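Local coordinates for protein 2'-5' RNA Ligase (Thermus thermophilus, PDB 1IUH) that belongs to the LigT-like phosphoesterases of the 2H clan, proteins that contain two related sequence regions and fold around antiparallel β-strands, at residues A[43-48]-A[107-112]; A[50-55]-A[111-116]. One frame throughout, in Å; residues are numbered along the deposited sequence.

How the interactions relate
Both interactions use the C-terminal part of helix 96-113, and their centres lie only 6 Å apart. Interaction 1 sets this helix against strand 39-47 of the antiparallel sheet; its touching residues are all buried, and its chemistry is purely aliphatic. Interaction 2 lies farther from the centre of the chain and joins the last turn of the helix to the 3-10 segment 50-52 and to D55 of helix 53-66, which follows the strand in sequence. It is only partly buried, and leucines there meet acidic side chains. R48, which ends the first segment of interaction 1, bridges the two: its NH1 lies 3.7 Å from L113 CD2 and pairs with E52 OE1 in a salt bridge.

Interaction 1: A[43-48]-A[107-112]; sequences LFLGER and AGVEEL
L45, near the end of strand 39-47, and V109, on helix 96-113, mark the closest backbone approach of the two segments, their CA atoms 9.0 Å apart, so the gap is filled by side chains. V109 reaches from the helix toward the sheet and puts one methyl, CG2, against two leucines of the strand. CD2 of L43 meets V109 CG2 tip to tip at 3.7 Å. L45 comes in obliquely, its CD2 3.8 Å from V109 CG2. With CG1 of V109 anti to the backbone N (chi1 173°), CG2 is the branch set against the pair of leucine methyls. F44, between them in sequence, serves the opposite face of the strand, against F4 and P121. Next to L45 the strand is interrupted by a classic β-bulge, in which L45 and G46 both face L3 of strand 2-8; G46 has a positive phi of 76°. Around the small cluster, L105 borders L43, Y56 borders L45, and I120 and W123 border V109. Contact between methyl groups has little directional preference, so this contact probably contributes through burial of apolar surface rather than through directional bonds.

Interaction 2: A[50-55]-A[111-116]; sequences EEELPD and ELLGEE
The carboxylate oxygen OE1 of E52 is gripped twice, by a salt bridge from NH1 of R48 and by a hydrogen bond with the hydroxyl of Y56, four residues later in helix 53-66. Its other oxygen, OE2, faces L113 across the contact, 4.1 Å from the methyl CD1. The E52 chain runs extended beyond CG and crosses the L113 side chain at about a right angle, while its own CG comes within 4.4 Å of L112 CD2. Closer packing is found at D55, where CD1 of L112 sits over the flat carboxylate, 3.4 Å from D55 CG and 3.6 Å from D55 OD2. The two side chains again cross nearly perpendicularly. L112 places its CG anti to the backbone N (chi1 169°), which swings the isobutyl group out from the helix toward D55. Y56 borders both leucines, and I120 also packs on L113. Directly after them helix 96-113 ends, G114 leaving helical geometry with a phi of 61°. Beyond that turn the carboxylate of E116 approaches, its OE1 5.5 Å from E52 OE2. The resulting like-charge proximity is probably offset in part by R48. Between the two segments, leucine methyls pack on the carboxylates and the aliphatic parts of two acidic side chains without a polar bond between them, and OE1 of the buried E52 is bound by R48 and Y56 outside the contact face.

Interaction 1: A[43-48]-A[107-112]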
loop_
_atom_site.group_PDB
_atom_site.type_symbol
_atom_site.label_atom_id
_atom_site.label_comp_id
_atom_site.label_asym_id
_atom_site.label_seq_id
_atom_site.Cartn_x
_atom_site.Cartn_y
_atom_site.Cartn_z
ATOM N N LEU A 43 -5.675 1.403 2.634
ATOM C CA LEU A 43 -6.554 2.560 2.701
ATOM C C LEU A 43 -5.758 3.807 3.052
ATOM O O LEU A 43 -5.151 3.829 4.101
ATOM C CB LEU A 43 -7.612 2.345 3.769
ATOM C CG LEU A 43 -8.537 3.550 3.971
ATOM C CD1 LEU A 43 -9.279 3.746 2.689
ATOM C CD2 LEU A 43 -9.562 3.308 5.170
ATOM N N PHE A 44 -5.727 4.804 2.159
ATOM C CA PHE A 44 -5.027 6.077 2.401
ATOM C C PHE A 44 -6.018 7.044 3.109
ATOM O O PHE A 44 -7.184 7.136 2.731
ATOM C CB PHE A 44 -4.539 6.609 1.061
ATOM C CG PHE A 44 -3.967 7.956 1.111
ATOM C CD1 PHE A 44 -2.750 8.182 1.730
ATOM C CD2 PHE A 44 -4.638 9.029 0.517
ATOM C CE1 PHE A 44 -2.196 9.462 1.765
ATOM C CE2 PHE A 44 -4.088 10.320 0.539
ATOM C CZ PHE A 44 -2.856 10.532 1.171
ATOM N N LEU A 45 -5.579 7.717 4.167
ATOM C CA LEU A 45 -6.463 8.612 4.907
ATOM C C LEU A 45 -6.255 10.126 4.669
ATOM O O LEU A 45 -7.116 10.931 4.980
ATOM C CB LEU A 45 -6.388 8.297 6.421
ATOM C CG LEU A 45 -6.812 6.903 6.931
ATOM C CD1 LEU A 45 -6.695 6.946 8.467
ATOM C CD2 LEU A 45 -8.233 6.477 6.524
ATOM N N GLY A 46 -5.132 10.503 4.067
ATOM C CA GLY A 46 -4.874 11.909 3.816
ATOM C C GLY A 46 -4.453 12.578 5.106
ATOM O O GLY A 46 -3.883 11.923 5.965
ATOM N N GLU A 47 -4.743 13.872 5.241
ATOM C CA GLU A 47 -4.425 14.667 6.441
ATOM C C GLU A 47 -5.514 14.485 7.464
ATOM O O GLU A 47 -6.682 14.802 7.220
ATOM C CB GLU A 47 -4.367 16.140 6.110
ATOM C CG GLU A 47 -2.985 16.656 5.958
ATOM C CD GLU A 47 -2.110 16.379 7.178
ATOM O OE1 GLU A 47 -2.578 16.571 8.349
ATOM O OE2 GLU A 47 -0.937 15.986 6.920
ATOM N N ARG A 48 -5.129 13.955 8.609
ATOM C CA ARG A 48 -6.078 13.696 9.692
ATOM C C ARG A 48 -5.653 14.384 10.979
ATOM O O ARG A 48 -4.447 14.512 11.242
ATOM C CB ARG A 48 -6.188 12.201 9.883
ATOM C CG ARG A 48 -6.812 11.551 8.646
ATOM C CD ARG A 48 -8.310 11.665 8.784
ATOM N NE ARG A 48 -8.886 12.567 7.822
ATOM C CZ ARG A 48 -10.017 13.258 7.986
ATOM N NH1 ARG A 48 -10.731 13.185 9.095
ATOM N NH2 ARG A 48 -10.434 14.017 6.979
ATOM N N ALA A 107 -15.155 0.857 6.196
ATOM C CA ALA A 107 -16.360 0.780 7.009
ATOM C C ALA A 107 -16.234 1.502 8.348
ATOM O O ALA A 107 -17.125 2.272 8.757
ATOM C CB ALA A 107 -16.699 -0.685 7.232
ATOM N N GLY A 108 -15.104 1.243 9.008
ATOM C CA GLY A 108 -14.791 1.826 10.290
ATOM C C GLY A 108 -14.622 3.328 10.181
ATOM O O GLY A 108 -15.074 4.088 11.063
ATOM N N VAL A 109 -13.966 3.750 9.109
ATOM C CA VAL A 109 -13.727 5.156 8.844
ATOM C C VAL A 109 -15.033 5.823 8.527
ATOM O O VAL A 109 -15.234 6.956 8.880
ATOM C CB VAL A 109 -12.723 5.390 7.648
ATOM C CG1 VAL A 109 -12.646 6.836 7.326
ATOM C CG2 VAL A 109 -11.349 4.867 7.995
ATOM N N GLU A 110 -15.943 5.141 7.862
ATOM C CA GLU A 110 -17.233 5.770 7.598
ATOM C C GLU A 110 -18.005 5.979 8.922
ATOM O O GLU A 110 -18.526 7.075 9.202
ATOM C CB GLU A 110 -18.024 4.913 6.625
ATOM C CG GLU A 110 -17.349 4.827 5.247
ATOM C CD GLU A 110 -18.066 3.923 4.311
ATOM O OE1 GLU A 110 -18.456 2.824 4.720
ATOM O OE2 GLU A 110 -18.241 4.293 3.146
ATOM N N GLU A 111 -18.062 4.932 9.740
ATOM C CA GLU A 111 -18.753 5.043 11.021
ATOM C C GLU A 111 -18.223 6.248 11.744
ATOM O O GLU A 111 -18.965 7.054 12.305
ATOM C CB GLU A 111 -18.494 3.815 11.890
ATOM C CG GLU A 111 -18.844 4.057 13.321
ATOM C CD GLU A 111 -19.368 2.803 14.065
ATOM O OE1 GLU A 111 -20.325 2.166 13.547
ATOM O OE2 GLU A 111 -18.848 2.470 15.169
ATOM N N LEU A 112 -16.920 6.420 11.703
ATOM C CA LEU A 112 -16.355 7.518 12.442
ATOM C C LEU A 112 -16.467 8.864 11.783
ATOM O O LEU A 112 -16.505 9.880 12.440
ATOM C CB LEU A 112 -14.886 7.245 12.699
ATOM C CG LEU A 112 -14.182 8.484 13.246
ATOM C CD1 LEU A 112 -14.002 8.327 14.766
ATOM C CD2 LEU A 112 -12.862 8.649 12.558
#

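Interaction 2: A[50-55]-A[111-116]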
loop_
_atom_site.group_PDB
_atom_site.type_symbol
_atom_site.label_atom_id
_atom_site.label_comp_id
_atom_site.label_asym_id
_atom_site.label_seq_id
_atom_site.Cartn_x
_atom_site.Cartn_y
_atom_site.Cartn_z
ATOM N N GLU A 50 -4.847 14.931 14.830
ATOM C CA GLU A 50 -4.302 14.114 15.910
ATOM C C GLU A 50 -5.404 13.533 16.809
ATOM O O GLU A 50 -5.251 12.451 17.378
ATOM C CB GLU A 50 -3.336 14.964 16.782
ATOM C CG GLU A 50 -2.033 15.267 16.086
ATOM C CD GLU A 50 -1.153 16.283 16.827
ATOM O OE1 GLU A 50 0.055 16.254 16.538
ATOM O OE2 GLU A 50 -1.653 17.080 17.678
ATOM N N GLU A 51 -6.493 14.270 16.944
ATOM C CA GLU A 51 -7.536 13.810 17.795
ATOM C C GLU A 51 -8.093 12.466 17.347
ATOM O O GLU A 51 -8.651 11.751 18.142
ATOM C CB GLU A 51 -8.627 14.887 17.856
ATOM C CG GLU A 51 -9.826 14.522 18.739
ATOM C CD GLU A 51 -10.988 13.891 17.944
ATOM O OE1 GLU A 51 -11.167 14.315 16.763
ATOM O OE2 GLU A 51 -11.726 13.009 18.500
ATOM N N GLU A 52 -7.908 12.100 16.080
ATOM C CA GLU A 52 -8.451 10.846 15.559
ATOM C C GLU A 52 -7.527 9.601 15.692
ATOM O O GLU A 52 -7.966 8.467 15.425
ATOM C CB GLU A 52 -8.840 11.035 14.069
ATOM C CG GLU A 52 -10.087 11.845 13.780
ATOM C CD GLU A 52 -10.192 12.330 12.278
ATOM O OE1 GLU A 52 -9.597 11.705 11.328
ATOM O OE2 GLU A 52 -10.913 13.342 12.070
ATOM N N LEU A 53 -6.265 9.805 16.058
ATOM C CA LEU A 53 -5.325 8.685 16.218
ATOM C C LEU A 53 -5.859 7.440 16.907
ATOM O O LEU A 53 -5.764 6.330 16.392
ATOM C CB LEU A 53 -4.102 9.114 16.996
ATOM C CG LEU A 53 -2.839 9.401 16.235
ATOM C CD1 LEU A 53 -3.178 9.533 14.772
ATOM C CD2 LEU A 53 -2.179 10.686 16.770
ATOM N N PRO A 54 -6.391 7.620 18.108
ATOM C CA PRO A 54 -6.944 6.512 18.887
ATOM C C PRO A 54 -7.951 5.682 18.099
ATOM O O PRO A 54 -8.006 4.448 18.244
ATOM C CB PRO A 54 -7.619 7.223 20.076
ATOM C CG PRO A 54 -6.848 8.474 20.191
ATOM C CD PRO A 54 -6.639 8.911 18.774
ATOM N N ASP A 55 -8.794 6.375 17.341
ATOM C CA ASP A 55 -9.827 5.743 16.514
ATOM C C ASP A 55 -9.186 4.957 15.411
ATOM O O ASP A 55 -9.544 3.823 15.185
ATOM C CB ASP A 55 -10.773 6.800 15.941
ATOM C CG ASP A 55 -11.529 7.536 17.026
ATOM O OD1 ASP A 55 -12.267 6.848 17.753
ATOM O OD2 ASP A 55 -11.379 8.758 17.183
ATOM N N GLU A 111 -18.062 4.932 9.740
ATOM C CA GLU A 111 -18.753 5.043 11.021
ATOM C C GLU A 111 -18.223 6.248 11.744
ATOM O O GLU A 111 -18.965 7.054 12.305
ATOM C CB GLU A 111 -18.494 3.815 11.890
ATOM C CG GLU A 111 -18.844 4.057 13.321
ATOM C CD GLU A 111 -19.368 2.803 14.065
ATOM O OE1 GLU A 111 -20.325 2.166 13.547
ATOM O OE2 GLU A 111 -18.848 2.470 15.169
ATOM N N LEU A 112 -16.920 6.420 11.703
ATOM C CA LEU A 112 -16.355 7.518 12.442
ATOM C C LEU A 112 -16.467 8.864 11.783
ATOM O O LEU A 112 -16.505 9.880 12.440
ATOM C CB LEU A 112 -14.886 7.245 12.699
ATOM C CG LEU A 112 -14.182 8.484 13.246
ATOM C CD1 LEU A 112 -14.002 8.327 14.766
ATOM C CD2 LEU A 112 -12.862 8.649 12.558
ATOM N N LEU A 113 -16.492 8.909 10.468
ATOM C CA LEU A 113 -16.529 10.213 9.867
ATOM C C LEU A 113 -17.856 10.591 9.223
ATOM O O LEU A 113 -18.158 11.773 9.084
ATOM C CB LEU A 113 -15.424 10.294 8.854
ATOM C CG LEU A 113 -14.077 10.942 9.183
ATOM C CD1 LEU A 113 -13.710 10.734 10.569
ATOM C CD2 LEU A 113 -12.995 10.430 8.196
ATOM N N GLY A 114 -18.664 9.590 8.891
ATOM C CA GLY A 114 -19.888 9.847 8.194
ATOM C C GLY A 114 -19.498 10.511 6.869
ATOM O O GLY A 114 -18.454 10.281 6.270
ATOM N N GLU A 115 -20.365 11.377 6.424
ATOM C CA GLU A 115 -20.212 12.136 5.236
ATOM C C GLU A 115 -18.797 12.689 5.018
ATOM O O GLU A 115 -18.307 12.765 3.886
ATOM C CB GLU A 115 -21.293 13.203 5.352
ATOM C CG GLU A 115 -21.140 14.429 4.560
ATOM C CD GLU A 115 -20.204 15.420 5.178
ATOM O OE1 GLU A 115 -19.346 15.885 4.439
ATOM O OE2 GLU A 115 -20.318 15.764 6.361
ATOM N N GLU A 116 -18.104 13.067 6.080
ATOM C CA GLU A 116 -16.745 13.617 5.930
ATOM C C GLU A 116 -15.741 12.642 5.265
ATOM O O GLU A 116 -14.751 13.055 4.727
ATOM C CB GLU A 116 -16.185 13.992 7.284
ATOM C CG GLU A 116 -16.827 15.201 7.992
ATOM C CD GLU A 116 -16.375 15.267 9.476
ATOM O OE1 GLU A 116 -15.231 15.777 9.708
ATOM O OE2 GLU A 116 -17.134 14.773 10.385
#